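Local structure of putative TRAP PERIPLASMIC SOLUTE BINDING PROTEIN (Haemophilus influenzae, 4PBQ) at residues 137-142 with 241-246; 74-79 with 91-96. The protein binds L-gulonate and is probably the periplasmic receptor that hands sugar acids of this kind to a TRAP-type membrane transporter. One frame throughout, in Å; residues are numbered along the deposited sequence.

Interaction 1 (137-142 with 241-246)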
ATOM      1  N   LYS A 137      -3.725   1.402 -16.556  1.00  9.63           N
ATOM      2  CA  LYS A 137      -3.897  -0.037 -16.676  1.00  8.30           C
ATOM      3  C   LYS A 137      -3.252  -0.748 -15.486  1.00  7.28           C
ATOM      4  O   LYS A 137      -2.046  -0.629 -15.233  1.00  7.68           O
ATOM      5  CB  LYS A 137      -3.279  -0.530 -17.981  1.00  8.88           C
ATOM      6  CG  LYS A 137      -3.175  -2.035 -18.098  1.00  9.57           C
ATOM      7  CD  LYS A 137      -4.539  -2.698 -18.300  1.00 12.16           C
ATOM      8  CE  LYS A 137      -4.334  -4.216 -18.417  1.00 16.42           C
ATOM      9  NZ  LYS A 137      -5.606  -4.892 -18.781  1.00 20.96           N
ATOM     10  N   LEU A 138      -4.056  -1.506 -14.743  1.00  7.42           N
ATOM     11  CA  LEU A 138      -3.531  -2.278 -13.620  1.00  8.47           C
ATOM     12  C   LEU A 138      -2.992  -3.611 -14.089  1.00  8.52           C
ATOM     13  O   LEU A 138      -3.691  -4.337 -14.787  1.00 11.27           O
ATOM     14  CB  LEU A 138      -4.621  -2.541 -12.585  1.00  8.78           C
ATOM     15  CG  LEU A 138      -4.114  -3.251 -11.318  1.00  7.87           C
ATOM     16  CD1 LEU A 138      -3.130  -2.468 -10.522  1.00  6.43           C
ATOM     17  CD2 LEU A 138      -5.289  -3.645 -10.450  1.00  9.19           C
ATOM     18  N   LEU A 139      -1.744  -3.917 -13.733  1.00  6.99           N
ATOM     19  CA  LEU A 139      -1.115  -5.185 -14.110  1.00  7.83           C
ATOM     20  C   LEU A 139      -1.043  -6.204 -12.977  1.00  9.26           C
ATOM     21  O   LEU A 139      -1.060  -7.406 -13.246  1.00 10.24           O
ATOM     22  CB  LEU A 139       0.300  -4.944 -14.648  1.00  8.17           C
ATOM     23  CG  LEU A 139       0.373  -4.143 -15.951  1.00 17.65           C
ATOM     24  CD1 LEU A 139       1.833  -3.895 -16.337  1.00 17.30           C
ATOM     25  CD2 LEU A 139      -0.390  -4.878 -17.044  1.00 17.97           C
ATOM     26  N   ALA A 140      -0.941  -5.747 -11.727  1.00  8.61           N
ATOM     27  CA  ALA A 140      -0.842  -6.673 -10.594  1.00  9.54           C
ATOM     28  C   ALA A 140      -1.172  -6.017  -9.265  1.00  7.98           C
ATOM     29  O   ALA A 140      -0.831  -4.862  -9.031  1.00  7.97           O
ATOM     30  CB  ALA A 140       0.562  -7.265 -10.525  1.00  8.60           C
ATOM     31  N   TYR A 141      -1.816  -6.779  -8.385  1.00 10.04           N
ATOM     32  CA  TYR A 141      -1.907  -6.438  -6.976  1.00 10.03           C
ATOM     33  C   TYR A 141      -0.810  -7.153  -6.195  1.00 11.16           C
ATOM     34  O   TYR A 141      -0.828  -8.402  -6.064  1.00 10.96           O
ATOM     35  CB  TYR A 141      -3.233  -6.930  -6.421  1.00  8.28           C
ATOM     36  CG  TYR A 141      -4.465  -6.167  -6.842  1.00  7.99           C
ATOM     37  CD1 TYR A 141      -4.799  -4.948  -6.252  1.00  8.45           C
ATOM     38  CD2 TYR A 141      -5.321  -6.698  -7.794  1.00  7.73           C
ATOM     39  CE1 TYR A 141      -5.948  -4.273  -6.632  1.00  8.69           C
ATOM     40  CE2 TYR A 141      -6.486  -6.045  -8.169  1.00 10.94           C
ATOM     41  CZ  TYR A 141      -6.796  -4.842  -7.576  1.00 10.50           C
ATOM     42  OH  TYR A 141      -7.940  -4.185  -7.953  1.00 11.13           O
ATOM     43  N   GLY A 142       0.144  -6.375  -5.702  1.00  8.15           N
ATOM     44  CA  GLY A 142       1.175  -6.871  -4.817  1.00  6.92           C
ATOM     45  C   GLY A 142       0.926  -6.445  -3.384  1.00  9.47           C
ATOM     46  O   GLY A 142      -0.056  -5.770  -3.079  1.00 10.39           O
ATOM     47  N   LYS A 241      -1.772   5.394 -21.829  1.00 14.57           N
ATOM     48  CA  LYS A 241      -1.167   5.991 -23.011  1.00 17.86           C
ATOM     49  C   LYS A 241      -0.010   5.145 -23.514  1.00 17.42           C
ATOM     50  O   LYS A 241       0.149   4.981 -24.724  1.00 17.60           O
ATOM     51  CB  LYS A 241      -0.707   7.408 -22.731  1.00 18.98           C
ATOM     52  CG  LYS A 241      -1.848   8.404 -22.520  1.00 23.47           C
ATOM     53  CD  LYS A 241      -1.305   9.782 -22.135  1.00 34.36           C
ATOM     54  CE  LYS A 241      -2.255  10.916 -22.536  1.00 43.59           C
ATOM     55  NZ  LYS A 241      -3.642  10.730 -22.018  1.00 48.53           N
ATOM     56  N   THR A 242       0.788   4.617 -22.581  1.00  9.95           N
ATOM     57  CA  THR A 242       1.846   3.671 -22.919  1.00 12.20           C
ATOM     58  C   THR A 242       1.289   2.328 -23.399  1.00 11.01           C
ATOM     59  O   THR A 242       1.719   1.774 -24.432  1.00 10.61           O
ATOM     60  CB  THR A 242       2.759   3.471 -21.718  1.00 12.62           C
ATOM     61  OG1 THR A 242       3.491   4.683 -21.491  1.00 18.36           O
ATOM     62  CG2 THR A 242       3.710   2.322 -21.931  1.00 11.31           C
ATOM     63  N   TRP A 243       0.330   1.797 -22.653  1.00  9.99           N
ATOM     64  CA  TRP A 243      -0.259   0.498 -22.965  1.00 11.71           C
ATOM     65  C   TRP A 243      -0.872   0.467 -24.370  1.00 13.63           C
ATOM     66  O   TRP A 243      -0.731  -0.512 -25.081  1.00 11.05           O
ATOM     67  CB  TRP A 243      -1.326   0.185 -21.919  1.00 10.97           C
ATOM     68  CG  TRP A 243      -1.798  -1.239 -21.810  1.00  7.77           C
ATOM     69  CD1 TRP A 243      -3.093  -1.671 -21.952  1.00 10.23           C
ATOM     70  CD2 TRP A 243      -1.024  -2.415 -21.488  1.00  8.44           C
ATOM     71  NE1 TRP A 243      -3.172  -3.018 -21.756  1.00 11.27           N
ATOM     72  CE2 TRP A 243      -1.926  -3.505 -21.459  1.00  9.35           C
ATOM     73  CE3 TRP A 243       0.328  -2.649 -21.222  1.00  9.00           C
ATOM     74  CZ2 TRP A 243      -1.512  -4.813 -21.215  1.00  9.26           C
ATOM     75  CZ3 TRP A 243       0.743  -3.936 -20.948  1.00  8.56           C
ATOM     76  CH2 TRP A 243      -0.172  -5.007 -20.938  1.00 11.44           C
ATOM     77  N   ASN A 244      -1.515   1.558 -24.788  1.00 12.70           N
ATOM     78  CA  ASN A 244      -2.182   1.581 -26.078  1.00 13.14           C
ATOM     79  C   ASN A 244      -1.227   1.699 -27.269  1.00 10.65           C
ATOM     80  O   ASN A 244      -1.665   1.705 -28.411  1.00 12.88           O
ATOM     81  CB  ASN A 244      -3.224   2.703 -26.115  1.00 14.28           C
ATOM     82  CG  ASN A 244      -4.446   2.400 -25.271  1.00 13.92           C
ATOM     83  OD1 ASN A 244      -4.718   1.246 -24.925  1.00 13.06           O
ATOM     84  ND2 ASN A 244      -5.197   3.442 -24.936  1.00 17.86           N
ATOM     85  N   LYS A 245       0.070   1.792 -26.991  1.00 10.82           N
ATOM     86  CA  LYS A 245       1.091   1.785 -28.030  1.00 10.33           C
ATOM     87  C   LYS A 245       1.733   0.401 -28.159  1.00 11.03           C
ATOM     88  O   LYS A 245       2.560   0.164 -29.057  1.00 14.21           O
ATOM     89  CB  LYS A 245       2.171   2.805 -27.681  1.00 11.65           C
ATOM     90  CG  LYS A 245       1.709   4.268 -27.695  1.00 17.89           C
ATOM     91  CD  LYS A 245       2.854   5.168 -27.161  1.00 19.23           C
ATOM     92  CE  LYS A 245       2.422   6.597 -26.963  1.00 26.78           C
ATOM     93  NZ  LYS A 245       2.044   7.258 -28.240  1.00 38.27           N
ATOM     94  N   ILE A 246       1.322  -0.508 -27.278  1.00  9.92           N
ATOM     95  CA  ILE A 246       1.915  -1.837 -27.205  1.00 11.18           C
ATOM     96  C   ILE A 246       0.952  -2.827 -27.825  1.00 10.51           C
ATOM     97  O   ILE A 246      -0.173  -2.990 -27.360  1.00 12.93           O
ATOM     98  CB  ILE A 246       2.206  -2.215 -25.752  1.00 10.99           C
ATOM     99  CG1 ILE A 246       3.205  -1.235 -25.134  1.00 12.69           C
ATOM    100  CG2 ILE A 246       2.748  -3.634 -25.657  1.00 14.32           C
ATOM    101  CD1 ILE A 246       3.489  -1.504 -23.682  1.00 15.12           C
TER
HETATM  102  O   HOH W   1      -5.698  -4.349 -21.755  1.00 30.60           O

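Interaction 2 (74-79 with 91-96). With 2UF (L-gulonate), chain D.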
ATOM      1  N   GLN A  74       2.485  12.134  -7.099  1.00  8.68           N
ATOM      2  CA  GLN A  74       3.080  12.545  -8.371  1.00  9.00           C
ATOM      3  C   GLN A  74       3.194  11.360  -9.345  1.00  7.20           C
ATOM      4  O   GLN A  74       2.998  11.517 -10.552  1.00  8.42           O
ATOM      5  CB  GLN A  74       4.449  13.198  -8.121  1.00  7.74           C
ATOM      6  CG  GLN A  74       5.079  13.754  -9.410  1.00 16.51           C
ATOM      7  CD  GLN A  74       6.190  14.785  -9.155  1.00 26.07           C
ATOM      8  OE1 GLN A  74       5.930  15.920  -8.752  1.00 18.12           O
ATOM      9  NE2 GLN A  74       7.423  14.392  -9.420  1.00 28.80           N
ATOM     10  N   ILE A  75       3.473  10.177  -8.810  1.00  5.75           N
ATOM     11  CA  ILE A  75       3.483   8.944  -9.610  1.00  7.17           C
ATOM     12  C   ILE A  75       2.084   8.666 -10.168  1.00  8.41           C
ATOM     13  O   ILE A  75       1.922   8.410 -11.352  1.00  7.12           O
ATOM     14  CB  ILE A  75       3.996   7.726  -8.815  1.00  6.24           C
ATOM     15  CG1 ILE A  75       5.380   8.016  -8.216  1.00  7.56           C
ATOM     16  CG2 ILE A  75       3.997   6.493  -9.699  1.00  7.48           C
ATOM     17  CD1 ILE A  75       6.408   8.484  -9.219  1.00  7.35           C
ATOM     18  N   VAL A  76       1.057   8.735  -9.320  1.00  6.82           N
ATOM     19  CA  VAL A  76      -0.304   8.566  -9.819  1.00  8.56           C
ATOM     20  C   VAL A  76      -0.589   9.524 -10.980  1.00  9.46           C
ATOM     21  O   VAL A  76      -1.088   9.099 -12.039  1.00  8.80           O
ATOM     22  CB  VAL A  76      -1.368   8.767  -8.705  1.00  8.33           C
ATOM     23  CG1 VAL A  76      -2.798   8.645  -9.301  1.00 10.86           C
ATOM     24  CG2 VAL A  76      -1.220   7.752  -7.627  1.00  7.79           C
ATOM     25  N   ASN A  77      -0.304  10.811 -10.800  1.00  9.76           N
ATOM     26  CA  ASN A  77      -0.591  11.793 -11.855  1.00  7.43           C
ATOM     27  C   ASN A  77       0.216  11.553 -13.127  1.00  7.58           C
ATOM     28  O   ASN A  77      -0.288  11.751 -14.242  1.00  8.97           O
ATOM     29  CB  ASN A  77      -0.393  13.185 -11.307  1.00 11.19           C
ATOM     30  CG  ASN A  77      -1.518  13.555 -10.354  1.00 18.29           C
ATOM     31  OD1 ASN A  77      -2.653  13.122 -10.555  1.00 22.54           O
ATOM     32  ND2 ASN A  77      -1.211  14.310  -9.323  1.00 22.96           N
ATOM     33  N   GLY A  78       1.457  11.127 -12.948  1.00  9.28           N
ATOM     34  CA  GLY A  78       2.308  10.811 -14.091  1.00 11.97           C
ATOM     35  C   GLY A  78       1.801   9.607 -14.872  1.00  8.60           C
ATOM     36  O   GLY A  78       1.888   9.583 -16.102  1.00 10.20           O
ATOM     37  N   LEU A  79       1.267   8.606 -14.178  1.00  6.67           N
ATOM     38  CA  LEU A  79       0.642   7.460 -14.851  1.00  6.37           C
ATOM     39  C   LEU A  79      -0.552   7.944 -15.672  1.00 10.80           C
ATOM     40  O   LEU A  79      -0.744   7.558 -16.821  1.00 10.84           O
ATOM     41  CB  LEU A  79       0.191   6.408 -13.830  1.00  6.62           C
ATOM     42  CG  LEU A  79       1.312   5.622 -13.156  1.00  8.12           C
ATOM     43  CD1 LEU A  79       0.804   4.953 -11.878  1.00  8.76           C
ATOM     44  CD2 LEU A  79       1.869   4.570 -14.121  1.00  7.48           C
ATOM     45  N   LEU A  91      -3.231   3.292  -2.884  1.00  5.73           N
ATOM     46  CA  LEU A  91      -4.586   3.489  -3.388  1.00  4.30           C
ATOM     47  C   LEU A  91      -4.999   4.971  -3.436  1.00  9.34           C
ATOM     48  O   LEU A  91      -6.171   5.295  -3.278  1.00 11.42           O
ATOM     49  CB  LEU A  91      -5.579   2.730  -2.474  1.00  8.28           C
ATOM     50  CG  LEU A  91      -5.247   1.258  -2.178  1.00  6.99           C
ATOM     51  CD1 LEU A  91      -6.374   0.555  -1.410  1.00  7.82           C
ATOM     52  CD2 LEU A  91      -4.972   0.499  -3.455  1.00  8.80           C
ATOM     53  N   LEU A  92      -4.050   5.872  -3.659  1.00  5.85           N
ATOM     54  CA  LEU A  92      -4.341   7.303  -3.577  1.00  6.64           C
ATOM     55  C   LEU A  92      -5.327   7.781  -4.646  1.00  8.97           C
ATOM     56  O   LEU A  92      -5.983   8.812  -4.450  1.00 11.26           O
ATOM     57  CB  LEU A  92      -3.065   8.129  -3.635  1.00  7.04           C
ATOM     58  CG  LEU A  92      -2.014   7.906  -2.557  1.00  6.62           C
ATOM     59  CD1 LEU A  92      -0.925   8.912  -2.722  1.00  8.42           C
ATOM     60  CD2 LEU A  92      -2.640   7.962  -1.146  1.00  8.65           C
ATOM     61  N   LEU A  93      -5.461   7.034  -5.740  1.00  9.91           N
ATOM     62  CA  LEU A  93      -6.457   7.348  -6.755  1.00 10.89           C
ATOM     63  C   LEU A  93      -7.867   7.303  -6.167  1.00 13.13           C
ATOM     64  O   LEU A  93      -8.819   7.792  -6.788  1.00 13.89           O
ATOM     65  CB  LEU A  93      -6.353   6.394  -7.941  1.00  9.48           C
ATOM     66  CG  LEU A  93      -7.202   6.796  -9.149  1.00 10.62           C
ATOM     67  CD1 LEU A  93      -6.770   8.131  -9.673  1.00 12.53           C
ATOM     68  CD2 LEU A  93      -7.051   5.728 -10.243  1.00 13.13           C
ATOM     69  N   GLN A  94      -8.014   6.785  -4.950  1.00 12.46           N
ATOM     70  CA  GLN A  94      -9.318   6.827  -4.286  1.00 13.53           C
ATOM     71  C   GLN A  94      -9.840   8.260  -4.128  1.00 15.14           C
ATOM     72  O   GLN A  94     -11.048   8.462  -3.946  1.00 12.31           O
ATOM     73  CB  GLN A  94      -9.281   6.139  -2.924  1.00 12.14           C
ATOM     74  CG  GLN A  94      -8.497   6.906  -1.848  1.00 15.08           C
ATOM     75  CD  GLN A  94      -9.347   7.928  -1.102  1.00 13.70           C
ATOM     76  OE1 GLN A  94     -10.475   7.645  -0.698  1.00 17.87           O
ATOM     77  NE2 GLN A  94      -8.797   9.118  -0.903  1.00 17.16           N
ATOM     78  N   ASN A  95      -8.958   9.258  -4.179  1.00 15.48           N
ATOM     79  CA  ASN A  95      -9.435  10.662  -4.086  1.00 16.22           C
ATOM     80  C   ASN A  95     -10.132  11.136  -5.365  1.00 20.10           C
ATOM     81  O   ASN A  95     -10.784  12.188  -5.384  1.00 20.43           O
ATOM     82  CB  ASN A  95      -8.323  11.660  -3.623  1.00 17.39           C
ATOM     83  CG  ASN A  95      -7.187  11.829  -4.631  1.00 26.40           C
ATOM     84  OD1 ASN A  95      -7.329  11.537  -5.812  1.00 22.78           O
ATOM     85  ND2 ASN A  95      -6.042  12.317  -4.152  1.00 25.18           N
ATOM     86  N   VAL A  96     -10.010  10.352  -6.431  1.00 14.25           N
ATOM     87  CA  VAL A  96     -10.724  10.599  -7.675  1.00 19.09           C
ATOM     88  C   VAL A  96     -11.990   9.746  -7.735  1.00 20.60           C
ATOM     89  O   VAL A  96     -13.038  10.217  -8.166  1.00 20.31           O
ATOM     90  CB  VAL A  96      -9.828  10.324  -8.901  1.00 17.20           C
ATOM     91  CG1 VAL A  96     -10.630  10.414 -10.208  1.00 22.49           C
ATOM     92  CG2 VAL A  96      -8.673  11.304  -8.906  1.00 21.11           C
TER
HETATM   93  O6A 2UF D 401       2.599   7.248   2.435  1.00  6.48           O
HETATM   94  C6  2UF D 401       2.111   6.241   2.966  1.00 10.19           C
HETATM   95  O6B 2UF D 401       2.001   6.050   4.187  1.00  8.56           O
HETATM   96  C5  2UF D 401       1.652   5.112   2.019  1.00  8.06           C
HETATM   97  O5  2UF D 401       1.760   3.883   2.704  1.00  5.42           O
HETATM   98  C4  2UF D 401       0.191   5.332   1.568  1.00  8.76           C
HETATM   99  O4  2UF D 401       0.104   6.520   0.764  1.00  6.81           O
HETATM  100  C3  2UF D 401      -0.304   4.098   0.782  1.00  5.48           C
HETATM  101  O3  2UF D 401       0.624   3.697  -0.284  1.00  5.86           O
HETATM  102  C2  2UF D 401      -1.686   4.350   0.155  1.00  6.75           C
HETATM  103  O2  2UF D 401      -2.153   3.067  -0.216  1.00  6.20           O
HETATM  104  C1  2UF D 401      -2.697   4.935   1.188  1.00  4.97           C
HETATM  105  O1  2UF D 401      -3.986   4.977   0.555  1.00  6.69           O

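Interaction 1 (137-142 with 241-246)
The aliphatic run of Lys137 lies over one face of the Trp243 indole, a CH-pi contact in which CG of Lys137 stands 3.7 Å from the centroid of the five-membered ring and only 7° off its normal. CG is anti to the backbone N of Lys137 (chi1 169°), and the bend at chi2 (72°) then leads CD and CE over the same side of the indole, each 3.7 Å from Trp243 NE1. Apolar packing extends this to the six-membered ring, where a single methyl does the touching: Leu139 CD2 sits 3.9 Å from Trp243 CH2, over the face that Lys137 also covers.

The polar ends are joined through water. One molecule lies at the indole edge, in the ring plane, and accepts from both Trp243 NE1 (2.9 Å) and Lys137 NZ (3.0 Å), so the N-H and the ammonium share a partner beside the CH-pi contact.

Behind the contact, Lys137 and Leu139 pair with Ile238 and Leu236 of strand 231-239, and Trp243 also rests on Glu255 of helix 248-281. Leu139 and Ala140 both face Leu236, the signature of a classic beta bulge in the antiparallel pairing of this family 7 solute-binding protein.

Interaction 2 (74-79 with 91-96)
Val76, on helix 72-81, meets Leu92 and Leu93 of the short 3-10 turn that follows strand 86-89, a helix-to-turn contact in the wall of the ligand pocket of this family 7 solute-binding protein. The first shell is wholly apolar and buried. The two methyls of Val76 are divided between neighbouring residues: CG1 comes within 4.0 Å of Leu93 CD1, whereas CG2 faces the base of the preceding side chain, 4.4 Å from Leu92 CB. With CG1 anti to the backbone N (chi1 177°), that methyl is turned to Leu93 and CG2 to Leu92. Only one branch of Leu93 takes part, and its side chain crosses that of Val76 at a slant.

A second shell surrounds both partners. On the helix, Gly78 N bonds to Gln74 O and Leu79 N to Ile75 O, and Val76 also packs on Thr89 of strand 86-89. In the turn, Asn95 N bonds to Leu92 O and Val96 N to Leu93 O; Leu93 leans further on Arg80 and Phe100, and Leu92 on Glu72, which itself hydrogen-bonds to the sugar acid.

The same turn reaches L-gulonate. While its CB faces Val76, Leu92 carries its branched end to the ligand, where CD2 lies 3.6 Å from O4 of L-gulonate and also near O1. Tyr32, Glu104, Arg167, Asn171 and Asn207 supply further hydrogen bonds to the ligand. The backbone also grips the ligand: Leu91 N donates to O2 of L-gulonate at 2.9 Å, with an N-H...O angle of 158°.

Overall arrangement
The two contacts differ in their distance from the ligand pocket. Interaction 2 holds two of the thirteen pocket residues, Leu91 and Leu92, whereas interaction 1 includes none and lies farther out, its centre about 18 Å from the centre of the chain against about 12 Å for interaction 2. Their centres are about 14 Å apart and their nearest atoms about 6 Å, so they do not touch. Strand 231-239 connects them: it pairs with strand 136-151 of interaction 1 and with strand 86-89, which leads into the turn of interaction 2. Ser239 at its end accompanies both, bonded to Leu79 O and, weakly, to Lys241 N.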